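Long-range contacts in C2 toxin component I (Clostridium botulinum, PDB 2J3X), which probably transfers ADP-ribose from NAD to actin, as the enzymatic component of the binary C2 toxin: residues L246-H254 with F381-L391; S284-P292 with S370-I378. The protein carries 2 engineered substitutions. One frame throughout, in Å; residues are numbered along the deposited sequence.

Contact 1. Residues L246-H254 with F381-L391; sequences LGALEGYLH and FSGFQDEQEIL
Glu250 and Phe381 have the nearest pair of CA atoms, 8.1 Å apart. The axes of helix 246-254 and strand 389-391 approach to 12.4 Å at an angle of 119°, and side chains fill the gap. A type II turn, Phe381 to Phe384, brings two phenyl rings to the helix. The Phe381 ring is the hub. Leu253 CD1 sits over one face, 4.1 Å from the ring centroid, in a CH-pi contact, while Leu249 CD2 reaches Phe381 CZ at 3.7 Å. Phe384 turns its edge toward the face of His254 in an offset edge-to-face pair, the ring planes 76° apart, and meets Leu253 CD2 with CZ at 4.0 Å. Farther along, Leu391 CD2 touches Leu249 CD1 at 3.7 Å and its CD1 nears the ring of Tyr252, whose OH is hydrogen-bonded to Asn261. The Glu387-Gln388-Glu389 sequence fits the ExE signature of ADP-ribosyltransferases, which would make the preceding loop the ARTT (ADP-ribosylating turn-turn) loop. Phe381 and Phe384 of this presumed loop, with Leu391 of the strand, meet the helix by aromatic and aliphatic packing without hydrogen bonds between the two segments, so shape fit rather than polar bonding sets their relative position.

Contact 2. Residues S284-P292 with S370-I378; sequences SALSVKPIP and SEGAIGAFI
Ile291 is the buried centre of the contact, packed on a type II beta turn, Ser370 to Ala373, within an ADP-ribosyltransferase domain. Its CG1 meets Ala373 CB at 4.0 Å, CG2 lies near the carbonyl of Ser370, and CD1 comes within 4.1 Å of Gly375 C, where no side chain intervenes. With CG1 anti to the carbonyl carbon (chi1 -61°), this branch is set against Ala373, where CG1 also nears Ala373 O. Leu286 extends the apolar patch: its CD2 touches Ala376 CB at 3.8 Å, and its CB meets Ile374 CG2 at 3.9 Å. The side chains of Ile374 and Pro290 lie side by side, pointing the same way, CD1 of the isoleucine against CG of the proline.

Outside this patch, the backbone of Ile291 is held to the turn at both its polar atoms. Ile291 N donates to Ala373 O (2.9 Å, N-H...O 159°), and Gly372 N donates to Ile291 O (2.8 Å, 164°); both donors lie in the plane of the carbonyl they meet. Toward Leu286, the bond from Gly375 N to Leu286 O is weak at 3.3 Å. At the polar edge Lys289 NZ forms a salt bridge with Asp236 and a hydrogen bond to the carbonyl of Asn233. Lys289 N donates to a water oxygen at 2.8 Å, a water close to Gly375 O as well.

Both contacts are partly buried and meet in one three-stranded antiparallel sheet, where strand 375-377 of contact 2 neighbours strand 389-392 of contact 1. Backbone bonds pair Ala376 with Leu391 and Ile378 with Glu389, and Leu253 packs on Ile378, so the two hydrophobic patches adjoin; Leu286 of contact 2 also touches Leu391. Their chemistry differs. Contact 1 spreads from buried leucines to the exposed Ser382 and His254 and relies on ring and methyl packing. In contact 2, which lies nearer the centre of the chain, the main chains themselves come together, and backbone hydrogen bonds and a water supplement purely aliphatic packing beside a turn exposed at Glu371 and Gly372.

Contact 1. Residues L246-H254 with F381-L391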
# COMPACT_ATOMS: atom_id res chain seq x y z
N LEU A 246 3.31 22.36 -25.46
CA LEU A 246 3.98 21.16 -25.97
C LEU A 246 5.49 21.31 -26.06
O LEU A 246 6.23 20.44 -25.57
CB LEU A 246 3.38 20.76 -27.33
CG LEU A 246 3.97 19.45 -27.90
CD1 LEU A 246 3.76 18.18 -27.00
CD2 LEU A 246 3.50 19.25 -29.37
N GLY A 247 5.96 22.42 -26.64
CA GLY A 247 7.41 22.62 -26.79
C GLY A 247 8.11 22.70 -25.46
O GLY A 247 9.16 22.13 -25.26
N ALA A 248 7.49 23.40 -24.52
CA ALA A 248 8.08 23.54 -23.19
C ALA A 248 8.13 22.20 -22.46
O ALA A 248 9.17 21.81 -21.90
CB ALA A 248 7.32 24.62 -22.37
N LEU A 249 7.03 21.44 -22.52
CA LEU A 249 7.03 20.10 -21.92
C LEU A 249 8.04 19.13 -22.58
O LEU A 249 8.78 18.43 -21.91
CB LEU A 249 5.58 19.55 -21.92
CG LEU A 249 5.41 18.21 -21.24
CD1 LEU A 249 6.00 18.12 -19.79
CD2 LEU A 249 3.84 17.90 -21.22
N GLU A 250 8.11 19.13 -23.92
CA GLU A 250 9.13 18.38 -24.67
C GLU A 250 10.53 18.72 -24.19
O GLU A 250 11.35 17.83 -23.98
CB GLU A 250 9.06 18.74 -26.15
CG GLU A 250 7.80 18.22 -26.87
CD GLU A 250 7.81 16.72 -27.08
OE1 GLU A 250 8.82 16.04 -26.77
OE2 GLU A 250 6.80 16.21 -27.59
N GLY A 251 10.77 20.01 -24.02
CA GLY A 251 12.11 20.49 -23.62
C GLY A 251 12.45 19.93 -22.26
O GLY A 251 13.57 19.46 -22.04
N TYR A 252 11.47 19.95 -21.35
CA TYR A 252 11.70 19.42 -20.02
C TYR A 252 11.94 17.93 -20.03
O TYR A 252 12.78 17.39 -19.28
CB TYR A 252 10.54 19.80 -19.10
CG TYR A 252 10.80 19.31 -17.70
CD1 TYR A 252 11.69 20.00 -16.84
CD2 TYR A 252 10.26 18.10 -17.25
CE1 TYR A 252 11.98 19.51 -15.55
CE2 TYR A 252 10.53 17.61 -15.97
CZ TYR A 252 11.39 18.34 -15.13
OH TYR A 252 11.66 17.89 -13.88
N LEU A 253 11.22 17.22 -20.90
CA LEU A 253 11.35 15.77 -20.93
C LEU A 253 12.66 15.34 -21.58
O LEU A 253 13.15 14.27 -21.28
CB LEU A 253 10.20 15.13 -21.72
CG LEU A 253 8.83 15.19 -21.02
CD1 LEU A 253 7.71 14.75 -22.01
CD2 LEU A 253 8.84 14.39 -19.68
N HIS A 254 13.23 16.19 -22.43
CA HIS A 254 14.39 15.78 -23.24
C HIS A 254 15.72 16.46 -22.97
O HIS A 254 16.75 15.77 -23.01
CB HIS A 254 14.08 15.87 -24.74
CG HIS A 254 13.11 14.83 -25.19
ND1 HIS A 254 11.81 15.12 -25.55
CD2 HIS A 254 13.23 13.48 -25.24
CE1 HIS A 254 11.19 14.00 -25.87
NE2 HIS A 254 12.02 12.99 -25.67
N PHE A 381 4.12 10.76 -26.17
CA PHE A 381 5.46 11.35 -26.32
C PHE A 381 6.50 10.31 -26.76
O PHE A 381 6.70 9.29 -26.08
CB PHE A 381 5.89 11.97 -24.99
CG PHE A 381 5.07 13.15 -24.58
CD1 PHE A 381 3.90 12.97 -23.84
CD2 PHE A 381 5.45 14.44 -24.95
CE1 PHE A 381 3.10 14.11 -23.46
CE2 PHE A 381 4.68 15.54 -24.58
CZ PHE A 381 3.52 15.37 -23.84
N SER A 382 7.15 10.56 -27.91
CA SER A 382 8.21 9.64 -28.41
C SER A 382 9.27 9.39 -27.34
O SER A 382 9.71 10.32 -26.67
CB SER A 382 8.90 10.28 -29.66
OG SER A 382 7.94 10.69 -30.60
N GLY A 383 9.63 8.14 -27.12
CA GLY A 383 10.73 7.81 -26.22
C GLY A 383 10.29 7.48 -24.81
O GLY A 383 11.10 7.16 -23.97
N PHE A 384 8.98 7.57 -24.57
CA PHE A 384 8.37 7.41 -23.22
C PHE A 384 7.36 6.30 -23.07
O PHE A 384 6.71 6.24 -22.02
CB PHE A 384 7.73 8.72 -22.77
CG PHE A 384 8.71 9.62 -22.19
CD1 PHE A 384 9.51 10.42 -23.01
CD2 PHE A 384 8.95 9.61 -20.83
CE1 PHE A 384 10.51 11.21 -22.49
CE2 PHE A 384 9.94 10.43 -20.29
CZ PHE A 384 10.72 11.22 -21.14
N GLN A 385 7.27 5.40 -24.04
CA GLN A 385 6.34 4.25 -23.91
C GLN A 385 6.59 3.38 -22.67
O GLN A 385 5.66 3.10 -21.93
CB GLN A 385 6.33 3.34 -25.15
CG GLN A 385 5.66 3.88 -26.42
CD GLN A 385 5.58 2.82 -27.52
OE1 GLN A 385 4.94 1.77 -27.36
NE2 GLN A 385 6.24 3.08 -28.64
N ASP A 386 7.82 2.93 -22.43
CA ASP A 386 8.09 2.07 -21.28
C ASP A 386 7.84 2.69 -19.89
O ASP A 386 7.50 1.98 -18.95
CB ASP A 386 9.53 1.59 -21.30
CG ASP A 386 9.83 0.70 -22.49
OD1 ASP A 386 8.87 0.17 -23.10
OD2 ASP A 386 11.05 0.52 -22.81
N GLU A 387 8.06 4.00 -19.77
CA GLU A 387 8.23 4.55 -18.43
C GLU A 387 6.95 4.71 -17.61
O GLU A 387 7.03 4.72 -16.38
CB GLU A 387 8.99 5.85 -18.48
CG GLU A 387 10.40 5.68 -18.97
CD GLU A 387 11.02 7.02 -19.26
OE1 GLU A 387 10.68 7.97 -18.53
OE2 GLU A 387 11.83 7.11 -20.20
N GLN A 388 5.80 4.78 -18.27
CA GLN A 388 4.53 5.09 -17.59
C GLN A 388 4.69 6.20 -16.57
O GLN A 388 4.26 6.09 -15.41
CB GLN A 388 3.95 3.85 -16.91
CG GLN A 388 3.77 2.70 -17.90
CD GLN A 388 3.04 1.51 -17.31
OE1 GLN A 388 2.37 1.64 -16.29
NE2 GLN A 388 3.10 0.38 -17.99
N GLU A 389 5.25 7.31 -17.03
CA GLU A 389 5.53 8.41 -16.14
C GLU A 389 4.31 9.29 -15.90
O GLU A 389 3.62 9.68 -16.85
CB GLU A 389 6.64 9.31 -16.74
CG GLU A 389 6.85 10.55 -15.90
CD GLU A 389 8.12 11.34 -16.28
OE1 GLU A 389 8.96 10.79 -17.03
OE2 GLU A 389 8.29 12.47 -15.76
N ILE A 390 4.07 9.61 -14.65
CA ILE A 390 3.18 10.73 -14.37
C ILE A 390 4.09 11.84 -13.84
O ILE A 390 4.74 11.69 -12.79
CB ILE A 390 2.08 10.36 -13.33
CG1 ILE A 390 1.02 9.44 -13.99
CG2 ILE A 390 1.35 11.64 -12.91
CD1 ILE A 390 0.01 8.80 -12.97
N LEU A 391 4.08 12.97 -14.54
CA LEU A 391 4.89 14.13 -14.13
C LEU A 391 4.06 15.05 -13.25
O LEU A 391 2.98 15.51 -13.67
CB LEU A 391 5.42 14.87 -15.37
CG LEU A 391 6.23 16.14 -15.04
CD1 LEU A 391 7.49 15.67 -14.42
CD2 LEU A 391 6.54 16.93 -16.33

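Contact 2. Residues S284-P292 with S370-I378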
# COMPACT_ATOMS: atom_id res chain seq x y z
N SER A 284 1.59 25.25 -16.73
CA SER A 284 0.37 25.50 -17.50
C SER A 284 -0.05 24.17 -18.21
O SER A 284 -1.21 23.71 -18.10
CB SER A 284 0.69 26.60 -18.57
OG SER A 284 -0.46 26.97 -19.25
N ALA A 285 0.90 23.53 -18.89
CA ALA A 285 0.61 22.26 -19.59
C ALA A 285 0.11 21.21 -18.63
O ALA A 285 -0.84 20.46 -18.95
CB ALA A 285 1.86 21.73 -20.30
N LEU A 286 0.76 21.12 -17.47
CA LEU A 286 0.39 20.07 -16.49
C LEU A 286 -0.99 20.36 -15.85
O LEU A 286 -1.58 19.46 -15.24
CB LEU A 286 1.47 19.87 -15.41
CG LEU A 286 2.80 19.34 -15.96
CD1 LEU A 286 3.81 19.29 -14.75
CD2 LEU A 286 2.52 17.95 -16.60
N SER A 287 -1.51 21.58 -16.03
CA SER A 287 -2.83 21.95 -15.52
C SER A 287 -3.91 21.72 -16.56
O SER A 287 -5.09 21.86 -16.24
CB SER A 287 -2.88 23.44 -15.13
OG SER A 287 -1.94 23.71 -14.09
N VAL A 288 -3.54 21.33 -17.78
CA VAL A 288 -4.55 21.18 -18.86
C VAL A 288 -5.51 19.99 -18.58
O VAL A 288 -6.74 20.11 -18.77
CB VAL A 288 -3.88 21.12 -20.25
CG1 VAL A 288 -4.84 20.58 -21.35
CG2 VAL A 288 -3.30 22.54 -20.65
N LYS A 289 -4.96 18.88 -18.06
CA LYS A 289 -5.78 17.71 -17.80
C LYS A 289 -5.36 17.13 -16.43
O LYS A 289 -4.55 16.21 -16.35
CB LYS A 289 -5.60 16.72 -18.97
CG LYS A 289 -6.55 15.57 -18.99
CD LYS A 289 -6.81 15.01 -20.46
CE LYS A 289 -8.15 14.31 -20.27
NZ LYS A 289 -8.34 13.25 -21.23
N PRO A 290 -5.79 17.77 -15.32
CA PRO A 290 -5.35 17.30 -13.99
C PRO A 290 -5.74 15.82 -13.74
O PRO A 290 -6.60 15.26 -14.42
CB PRO A 290 -6.06 18.26 -13.02
CG PRO A 290 -6.22 19.58 -13.86
CD PRO A 290 -6.63 18.98 -15.21
N ILE A 291 -5.06 15.19 -12.79
CA ILE A 291 -5.33 13.78 -12.52
C ILE A 291 -6.85 13.54 -12.34
O ILE A 291 -7.48 14.19 -11.53
CB ILE A 291 -4.59 13.39 -11.24
CG1 ILE A 291 -3.05 13.59 -11.42
CG2 ILE A 291 -4.90 11.95 -10.82
CD1 ILE A 291 -2.47 12.82 -12.68
N PRO A 292 -7.44 12.67 -13.16
CA PRO A 292 -8.92 12.62 -13.23
C PRO A 292 -9.59 11.85 -12.09
O PRO A 292 -10.80 11.97 -11.90
CB PRO A 292 -9.16 11.94 -14.57
CG PRO A 292 -7.98 11.06 -14.74
CD PRO A 292 -6.81 11.84 -14.19
N SER A 370 -4.40 12.56 -5.81
CA SER A 370 -5.83 12.74 -5.63
C SER A 370 -6.46 13.38 -6.87
O SER A 370 -5.80 14.14 -7.59
CB SER A 370 -6.08 13.64 -4.40
OG SER A 370 -5.65 13.00 -3.19
N GLU A 371 -7.76 13.15 -7.09
CA GLU A 371 -8.43 13.81 -8.19
C GLU A 371 -8.16 15.33 -8.23
O GLU A 371 -8.44 16.02 -7.23
CB GLU A 371 -9.96 13.57 -8.14
CG GLU A 371 -10.67 14.30 -9.27
CD GLU A 371 -12.20 14.21 -9.28
OE1 GLU A 371 -12.70 13.17 -8.86
OE2 GLU A 371 -12.85 15.22 -9.71
N GLY A 372 -7.71 15.87 -9.36
CA GLY A 372 -7.57 17.30 -9.49
C GLY A 372 -6.11 17.68 -9.27
O GLY A 372 -5.75 18.84 -9.50
N ALA A 373 -5.28 16.75 -8.79
CA ALA A 373 -3.80 17.06 -8.64
C ALA A 373 -3.24 17.54 -10.00
O ALA A 373 -3.61 17.00 -11.07
CB ALA A 373 -3.02 15.87 -8.17
N ILE A 374 -2.34 18.52 -9.96
CA ILE A 374 -1.78 19.03 -11.18
C ILE A 374 -0.58 18.14 -11.61
O ILE A 374 0.45 18.01 -10.90
CB ILE A 374 -1.31 20.48 -11.01
CG1 ILE A 374 -2.44 21.38 -10.51
CG2 ILE A 374 -0.67 20.98 -12.36
CD1 ILE A 374 -3.73 21.44 -11.39
N GLY A 375 -0.76 17.50 -12.75
CA GLY A 375 0.17 16.52 -13.27
C GLY A 375 -0.42 15.90 -14.52
O GLY A 375 -1.58 16.13 -14.84
N ALA A 376 0.38 15.08 -15.21
CA ALA A 376 -0.12 14.40 -16.41
C ALA A 376 0.65 13.12 -16.59
O ALA A 376 1.86 13.06 -16.33
CB ALA A 376 0.08 15.29 -17.66
N PHE A 377 -0.04 12.13 -17.11
CA PHE A 377 0.67 10.93 -17.60
C PHE A 377 1.28 11.31 -18.93
O PHE A 377 0.63 11.89 -19.80
CB PHE A 377 -0.36 9.79 -17.78
CG PHE A 377 0.22 8.43 -18.06
CD1 PHE A 377 0.87 8.13 -19.31
CD2 PHE A 377 0.12 7.44 -17.12
CE1 PHE A 377 1.38 6.86 -19.57
CE2 PHE A 377 0.59 6.12 -17.36
CZ PHE A 377 1.21 5.82 -18.63
N ILE A 378 2.57 10.99 -19.08
CA ILE A 378 3.33 11.32 -20.29
C ILE A 378 3.00 10.25 -21.32
O ILE A 378 3.74 9.25 -21.51
CB ILE A 378 4.82 11.42 -19.92
CG1 ILE A 378 5.01 12.48 -18.81
CG2 ILE A 378 5.66 11.75 -21.19
CD1 ILE A 378 4.50 13.87 -19.11
O HOH W 1 -2.45 17.87 -17.22